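Local coordinates for tRNA nucleotidyl transferase-related protein (Thermotoga maritima, PDB 3H38), which probably adds the CCA end to tRNA from CTP and ATP with magnesium, here as the nucleotidyltransferase and tRNA-binding part of a longer protein, at residues P17-L20 and N21-L25; I234-M237 and A238-V242. All coordinates share one frame; numbering follows the deposited sequence.

How the interactions relate
Both contacts are local: the first lies within a helix, the second at a helix end, and their centres lie about 43 Å apart with no touch between them. Interaction 1 belongs to the first turns of helix 17-32, in the catalytic head region; interaction 2 takes in the end of helix 230-239 and the turn that leaves it, in a region assigned to RNA binding. Each is partly buried, with one side turned inward. At 17-25 the inner side is purely apolar, I19 and L20 against F23, backed by the sheet. At 234-242 buried M237, F240 and V242 form the apolar side, and R236, salt-bridged to E185, sets its guanidinium face against F240 CE2 and adds a weak bond to Q239.

Interaction 1 of 2, residues P17-L20 and N21-L25; sequences PKIL and NLFRL
F23 meets both I19 and L20 one turn back along helix 17-32, and its side chain is worth following outward. CB sits 3.4 Å from L20 O. From there the first torsion sets CG anti to the carbonyl carbon (chi1 -75°), which lays the ring back over the preceding turn. CD2 then passes 3.6 Å from I19 O and receives CD2 of L20 at the ring edge, in the ring plane, with 4.0 Å between these two CD2 atoms. One atom further, CE2 meets I19 CG2 at 3.8 Å. I19 runs beside F23 and points the same way, whereas L20 crosses it at about a right angle, so the two residues reach neighbouring ring atoms, CE2 and CD2, from different directions.

L20 also has a second neighbour: its CD1 branch lies 3.6 Å from NH1 of R24, a van der Waals contact of a methyl with the charged group. Underneath, the backbone is regular. F23 N donates to I19 O at 3.0 Å, nearly straight at 170°, and N21 N and R24 N bond in the same way to P17 O and L20 O.

Beyond the helix, F23 packs edge-to-face with F43 and touches I56 of strand 56-60. This is the ordinary i to i+3 and i to i+4 apolar ridge of a helix lying on a sheet, here in the nucleotidyltransferase head, with the F23 side chain about 8 Å from those of the magnesium-binding D55 and D57.

Interaction 2 of 2, residues I234-M237 and A238-V242; sequences IRRM and AQFDV
From R236 and M237 to F240 and V242 the backbone closes helix 230-239 with a Schellman motif: D241 takes a positive phi of 70°, V242 N turns back to M237 O at 2.8 Å, approaching from above the carbonyl plane, and D241 N bonds A238 O at 2.8 Å. F240 N still bonds R236 O at 3.0 Å and has a weak link to M237 O besides.

The side chains on this turn are led by R236. Its CG stands anti to the backbone N and the chain bends at chi2, which brings the guanidinium beside F240. CE2 of F240 lies over the centre of one guanidinium face and is 3.7 Å from R236 CZ; the two planes are inclined to each other by 28°, with the ring carbon against the guanidinium face. At the guanidinium edge NH2 donates to OE1 of Q239 at 3.0 Å; with an N-H...O angle of 129° this bond is weak. The stronger hold is at NH1, which forms a salt bridge with E185 and so probably fixes the rotation of the group. On the buried flank the contact is apolar: M237 CB meets V242 CB at 3.8 Å, a hydrophobic touch between the last turn of the helix and the start of helix 242-246.

R236 rests on I182 and Q186 of helix 177-187, and M237 and V242 on L179 of the same helix. F240 packs on E197 and L200, and V242 on V204, of helix 194-205. The far end of R235 leaves the turn for a salt bridge with D257 of helix 254-274, and I243 of helix 242-246 touches M237 and A238, so the end of 230-239 is joined to all these helices.

Interaction 1 of 2, residues P17-L20 and N21-L25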
ATOM      1  N   PRO A  17      -3.969 -30.980   0.968  1.00 48.19           N
ATOM      2  CA  PRO A  17      -3.397 -32.124   1.674  1.00 53.08           C
ATOM      3  C   PRO A  17      -1.865 -32.171   1.613  1.00 56.60           C
ATOM      4  O   PRO A  17      -1.241 -32.521   2.610  1.00 57.70           O
ATOM      5  CB  PRO A  17      -3.996 -33.315   0.922  1.00 53.48           C
ATOM      6  CG  PRO A  17      -4.313 -32.742  -0.451  1.00 51.47           C
ATOM      7  CD  PRO A  17      -4.871 -31.415  -0.111  1.00 52.73           C
ATOM      8  N   LYS A  18      -1.274 -31.786   0.513  1.00 61.61           N
ATOM      9  CA  LYS A  18       0.157 -31.860   0.437  1.00 71.28           C
ATOM     10  C   LYS A  18       0.755 -31.039   1.557  1.00 70.67           C
ATOM     11  O   LYS A  18       1.723 -31.413   2.177  1.00 63.14           O
ATOM     12  CB  LYS A  18       0.615 -31.376  -0.917  1.00 78.10           C
ATOM     13  CG  LYS A  18       1.942 -30.718  -0.894  1.00 87.01           C
ATOM     14  CD  LYS A  18       2.976 -31.518  -1.626  1.00 96.98           C
ATOM     15  CE  LYS A  18       4.319 -31.309  -1.006  1.00 98.67           C
ATOM     16  NZ  LYS A  18       5.394 -31.085  -2.021  1.00 97.21           N
ATOM     17  N   ILE A  19       0.115 -29.915   1.792  1.00 64.93           N
ATOM     18  CA  ILE A  19       0.467 -28.921   2.787  1.00 53.57           C
ATOM     19  C   ILE A  19       0.033 -29.300   4.218  1.00 55.17           C
ATOM     20  O   ILE A  19       0.751 -29.034   5.188  1.00 50.75           O
ATOM     21  CB  ILE A  19      -0.165 -27.590   2.364  1.00 51.66           C
ATOM     22  CG1 ILE A  19       0.741 -26.900   1.343  1.00 47.53           C
ATOM     23  CG2 ILE A  19      -0.454 -26.696   3.549  1.00 55.05           C
ATOM     24  CD1 ILE A  19       0.274 -25.518   0.964  1.00 54.73           C
ATOM     25  N   LEU A  20      -1.133 -29.925   4.344  1.00 52.62           N
ATOM     26  CA  LEU A  20      -1.572 -30.466   5.621  1.00 44.15           C
ATOM     27  C   LEU A  20      -0.544 -31.438   6.155  1.00 49.42           C
ATOM     28  O   LEU A  20      -0.224 -31.419   7.348  1.00 44.52           O
ATOM     29  CB  LEU A  20      -2.915 -31.193   5.492  1.00 39.21           C
ATOM     30  CG  LEU A  20      -4.058 -30.629   6.328  1.00 42.14           C
ATOM     31  CD1 LEU A  20      -4.978 -31.713   6.830  1.00 42.11           C
ATOM     32  CD2 LEU A  20      -3.486 -29.856   7.494  1.00 45.12           C
ATOM     33  N   ASN A  21      -0.048 -32.301   5.272  1.00 45.62           N
ATOM     34  CA  ASN A  21       0.918 -33.313   5.674  1.00 52.00           C
ATOM     35  C   ASN A  21       2.220 -32.716   6.168  1.00 54.74           C
ATOM     36  O   ASN A  21       2.887 -33.288   7.031  1.00 53.15           O
ATOM     37  CB  ASN A  21       1.167 -34.305   4.547  1.00 55.36           C
ATOM     38  CG  ASN A  21       0.225 -35.497   4.617  1.00 68.69           C
ATOM     39  OD1 ASN A  21      -0.370 -35.785   5.671  1.00 62.46           O
ATOM     40  ND2 ASN A  21       0.080 -36.199   3.495  1.00 76.24           N
ATOM     41  N   LEU A  22       2.553 -31.558   5.605  1.00 52.01           N
ATOM     42  CA  LEU A  22       3.694 -30.748   6.006  1.00 54.21           C
ATOM     43  C   LEU A  22       3.531 -30.203   7.430  1.00 48.68           C
ATOM     44  O   LEU A  22       4.425 -30.363   8.257  1.00 45.69           O
ATOM     45  CB  LEU A  22       3.825 -29.577   5.032  1.00 47.03           C
ATOM     46  CG  LEU A  22       4.985 -28.620   5.261  1.00 33.95           C
ATOM     47  CD1 LEU A  22       6.292 -29.364   5.328  1.00 39.24           C
ATOM     48  CD2 LEU A  22       5.047 -27.587   4.138  1.00 41.25           C
ATOM     49  N   PHE A  23       2.398 -29.537   7.686  1.00 35.41           N
ATOM     50  CA  PHE A  23       2.044 -29.082   9.024  1.00 36.31           C
ATOM     51  C   PHE A  23       2.238 -30.244   9.995  1.00 39.97           C
ATOM     52  O   PHE A  23       2.785 -30.070  11.083  1.00 39.08           O
ATOM     53  CB  PHE A  23       0.591 -28.573   9.091  1.00 41.44           C
ATOM     54  CG  PHE A  23       0.366 -27.201   8.451  1.00 49.59           C
ATOM     55  CD1 PHE A  23       1.269 -26.168   8.622  1.00 48.69           C
ATOM     56  CD2 PHE A  23      -0.782 -26.944   7.717  1.00 59.62           C
ATOM     57  CE1 PHE A  23       1.057 -24.922   8.055  1.00 53.88           C
ATOM     58  CE2 PHE A  23      -1.004 -25.693   7.136  1.00 61.05           C
ATOM     59  CZ  PHE A  23      -0.083 -24.684   7.306  1.00 60.89           C
ATOM     60  N   ARG A  24       1.807 -31.435   9.580  1.00 34.25           N
ATOM     61  CA  ARG A  24       1.987 -32.646  10.389  1.00 32.18           C
ATOM     62  C   ARG A  24       3.467 -32.952  10.657  1.00 36.76           C
ATOM     63  O   ARG A  24       3.890 -33.067  11.816  1.00 43.95           O
ATOM     64  CB  ARG A  24       1.247 -33.840   9.780  1.00 24.78           C
ATOM     65  CG  ARG A  24      -0.274 -33.743   9.920  1.00 30.19           C
ATOM     66  CD  ARG A  24      -1.026 -35.025   9.472  1.00 44.16           C
ATOM     67  NE  ARG A  24      -2.363 -35.095  10.074  1.00 44.63           N
ATOM     68  CZ  ARG A  24      -3.490 -34.917   9.393  1.00 53.26           C
ATOM     69  NH1 ARG A  24      -3.430 -34.703   8.081  1.00 62.14           N
ATOM     70  NH2 ARG A  24      -4.675 -34.974  10.009  1.00 47.61           N
ATOM     71  N   LEU A  25       4.257 -32.994   9.613  1.00 34.69           N
ATOM     72  CA  LEU A  25       5.670 -33.214   9.755  1.00 44.28           C
ATOM     73  C   LEU A  25       6.309 -32.254  10.683  1.00 37.03           C
ATOM     74  O   LEU A  25       7.095 -32.633  11.473  1.00 40.78           O
ATOM     75  CB  LEU A  25       6.344 -33.025   8.429  1.00 55.83           C
ATOM     76  CG  LEU A  25       6.280 -34.148   7.448  1.00 65.72           C
ATOM     77  CD1 LEU A  25       7.621 -34.209   6.786  1.00 69.83           C
ATOM     78  CD2 LEU A  25       5.981 -35.390   8.197  1.00 64.14           C
TER

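Interaction 2 of 2, residues I234-M237 and A238-V242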
ATOM      1  N   ILE A 234      -9.599   5.780   3.639  1.00 25.07           N
ATOM      2  CA  ILE A 234      -9.346   7.200   3.663  1.00 29.51           C
ATOM      3  C   ILE A 234     -10.507   7.967   4.302  1.00 23.97           C
ATOM      4  O   ILE A 234     -10.299   8.838   5.150  1.00 25.57           O
ATOM      5  CB  ILE A 234      -9.085   7.697   2.256  1.00 33.79           C
ATOM      6  CG1 ILE A 234      -7.759   7.106   1.747  1.00 34.59           C
ATOM      7  CG2 ILE A 234      -9.085   9.217   2.228  1.00 30.16           C
ATOM      8  CD1 ILE A 234      -7.383   7.605   0.339  1.00 30.64           C
ATOM      9  N   ARG A 235     -11.733   7.609   3.954  1.00 21.49           N
ATOM     10  CA  ARG A 235     -12.864   8.355   4.510  1.00 25.74           C
ATOM     11  C   ARG A 235     -12.997   7.983   5.951  1.00 27.79           C
ATOM     12  O   ARG A 235     -13.455   8.766   6.776  1.00 30.14           O
ATOM     13  CB  ARG A 235     -14.148   8.091   3.729  1.00 25.18           C
ATOM     14  CG  ARG A 235     -13.999   8.500   2.265  1.00 25.54           C
ATOM     15  CD  ARG A 235     -15.192   8.073   1.451  1.00 26.31           C
ATOM     16  NE  ARG A 235     -15.484   9.000   0.362  1.00 45.55           N
ATOM     17  CZ  ARG A 235     -16.069   8.640  -0.780  1.00 48.33           C
ATOM     18  NH1 ARG A 235     -16.315   9.542  -1.762  1.00 27.22           N
ATOM     19  NH2 ARG A 235     -16.383   7.360  -0.944  1.00 39.37           N
ATOM     20  N   ARG A 236     -12.543   6.781   6.266  1.00 31.58           N
ATOM     21  CA  ARG A 236     -12.611   6.309   7.637  1.00 29.54           C
ATOM     22  C   ARG A 236     -11.590   7.067   8.491  1.00 24.36           C
ATOM     23  O   ARG A 236     -11.897   7.489   9.601  1.00 37.45           O
ATOM     24  CB  ARG A 236     -12.405   4.788   7.683  1.00 31.56           C
ATOM     25  CG  ARG A 236     -12.686   4.168   9.032  1.00 35.47           C
ATOM     26  CD  ARG A 236     -14.063   4.519   9.593  1.00 29.78           C
ATOM     27  NE  ARG A 236     -14.519   3.443  10.460  1.00 35.02           N
ATOM     28  CZ  ARG A 236     -15.376   3.566  11.466  1.00 44.01           C
ATOM     29  NH1 ARG A 236     -15.704   2.500  12.177  1.00 52.94           N
ATOM     30  NH2 ARG A 236     -15.899   4.738  11.773  1.00 47.46           N
ATOM     31  N   MET A 237     -10.385   7.261   7.956  1.00 24.16           N
ATOM     32  CA  MET A 237      -9.346   8.055   8.626  1.00 24.15           C
ATOM     33  C   MET A 237      -9.884   9.444   8.913  1.00 33.89           C
ATOM     34  O   MET A 237      -9.725   9.977   9.996  1.00 33.75           O
ATOM     35  CB  MET A 237      -8.111   8.181   7.726  1.00 23.62           C
ATOM     36  CG  MET A 237      -7.301   6.866   7.613  1.00 31.65           C
ATOM     37  SD  MET A 237      -5.917   6.868   6.409  1.00 36.38           S
ATOM     38  CE  MET A 237      -6.613   5.849   5.109  1.00 75.44           C
ATOM     39  N   ALA A 238     -10.540  10.030   7.918  1.00 40.23           N
ATOM     40  CA  ALA A 238     -11.056  11.362   8.071  1.00 32.74           C
ATOM     41  C   ALA A 238     -12.154  11.337   9.136  1.00 26.50           C
ATOM     42  O   ALA A 238     -12.155  12.153  10.047  1.00 28.24           O
ATOM     43  CB  ALA A 238     -11.554  11.868   6.751  1.00 31.63           C
ATOM     44  N   GLN A 239     -12.972  10.327   9.149  1.00 23.48           N
ATOM     45  CA  GLN A 239     -13.991  10.228  10.152  1.00 25.98           C
ATOM     46  C   GLN A 239     -13.367  10.227  11.500  1.00 33.09           C
ATOM     47  O   GLN A 239     -13.952  10.670  12.430  1.00 32.56           O
ATOM     48  CB  GLN A 239     -14.719   8.931  10.023  1.00 34.41           C
ATOM     49  CG  GLN A 239     -15.961   8.986   9.285  1.00 52.94           C
ATOM     50  CD  GLN A 239     -16.673   7.673   9.291  1.00 64.45           C
ATOM     51  OE1 GLN A 239     -16.984   7.137  10.339  1.00 56.43           O
ATOM     52  NE2 GLN A 239     -16.945   7.149   8.114  1.00 54.99           N
ATOM     53  N   PHE A 240     -12.188   9.649  11.598  1.00 37.04           N
ATOM     54  CA  PHE A 240     -11.494   9.549  12.883  1.00 44.76           C
ATOM     55  C   PHE A 240     -10.525  10.694  13.141  1.00 48.04           C
ATOM     56  O   PHE A 240      -9.842  10.701  14.160  1.00 52.46           O
ATOM     57  CB  PHE A 240     -10.751   8.214  13.012  1.00 44.82           C
ATOM     58  CG  PHE A 240     -11.639   7.050  13.401  1.00 41.98           C
ATOM     59  CD1 PHE A 240     -12.557   7.171  14.435  1.00 37.51           C
ATOM     60  CD2 PHE A 240     -11.545   5.833  12.739  1.00 31.39           C
ATOM     61  CE1 PHE A 240     -13.362   6.096  14.808  1.00 36.41           C
ATOM     62  CE2 PHE A 240     -12.340   4.773  13.103  1.00 31.67           C
ATOM     63  CZ  PHE A 240     -13.254   4.907  14.146  1.00 33.98           C
ATOM     64  N   ASP A 241     -10.458  11.645  12.214  1.00 40.55           N
ATOM     65  CA  ASP A 241      -9.531  12.772  12.322  1.00 42.21           C
ATOM     66  C   ASP A 241      -8.070  12.402  12.155  1.00 39.73           C
ATOM     67  O   ASP A 241      -7.194  13.159  12.545  1.00 43.15           O
ATOM     68  CB  ASP A 241      -9.712  13.498  13.653  1.00 49.52           C
ATOM     69  CG  ASP A 241     -11.009  14.276  13.713  1.00 47.52           C
ATOM     70  OD1 ASP A 241     -11.626  14.344  14.799  1.00 40.17           O
ATOM     71  OD2 ASP A 241     -11.421  14.801  12.660  1.00 58.26           O
ATOM     72  N   VAL A 242      -7.797  11.244  11.569  1.00 44.49           N
ATOM     73  CA  VAL A 242      -6.415  10.767  11.439  1.00 38.00           C
ATOM     74  C   VAL A 242      -5.616  11.600  10.446  1.00 36.40           C
ATOM     75  O   VAL A 242      -4.462  11.972  10.708  1.00 36.84           O
ATOM     76  CB  VAL A 242      -6.372   9.289  10.975  1.00 30.06           C
ATOM     77  CG1 VAL A 242      -4.993   8.900  10.489  1.00 20.68           C
ATOM     78  CG2 VAL A 242      -6.873   8.359  12.070  1.00 29.52           C
TER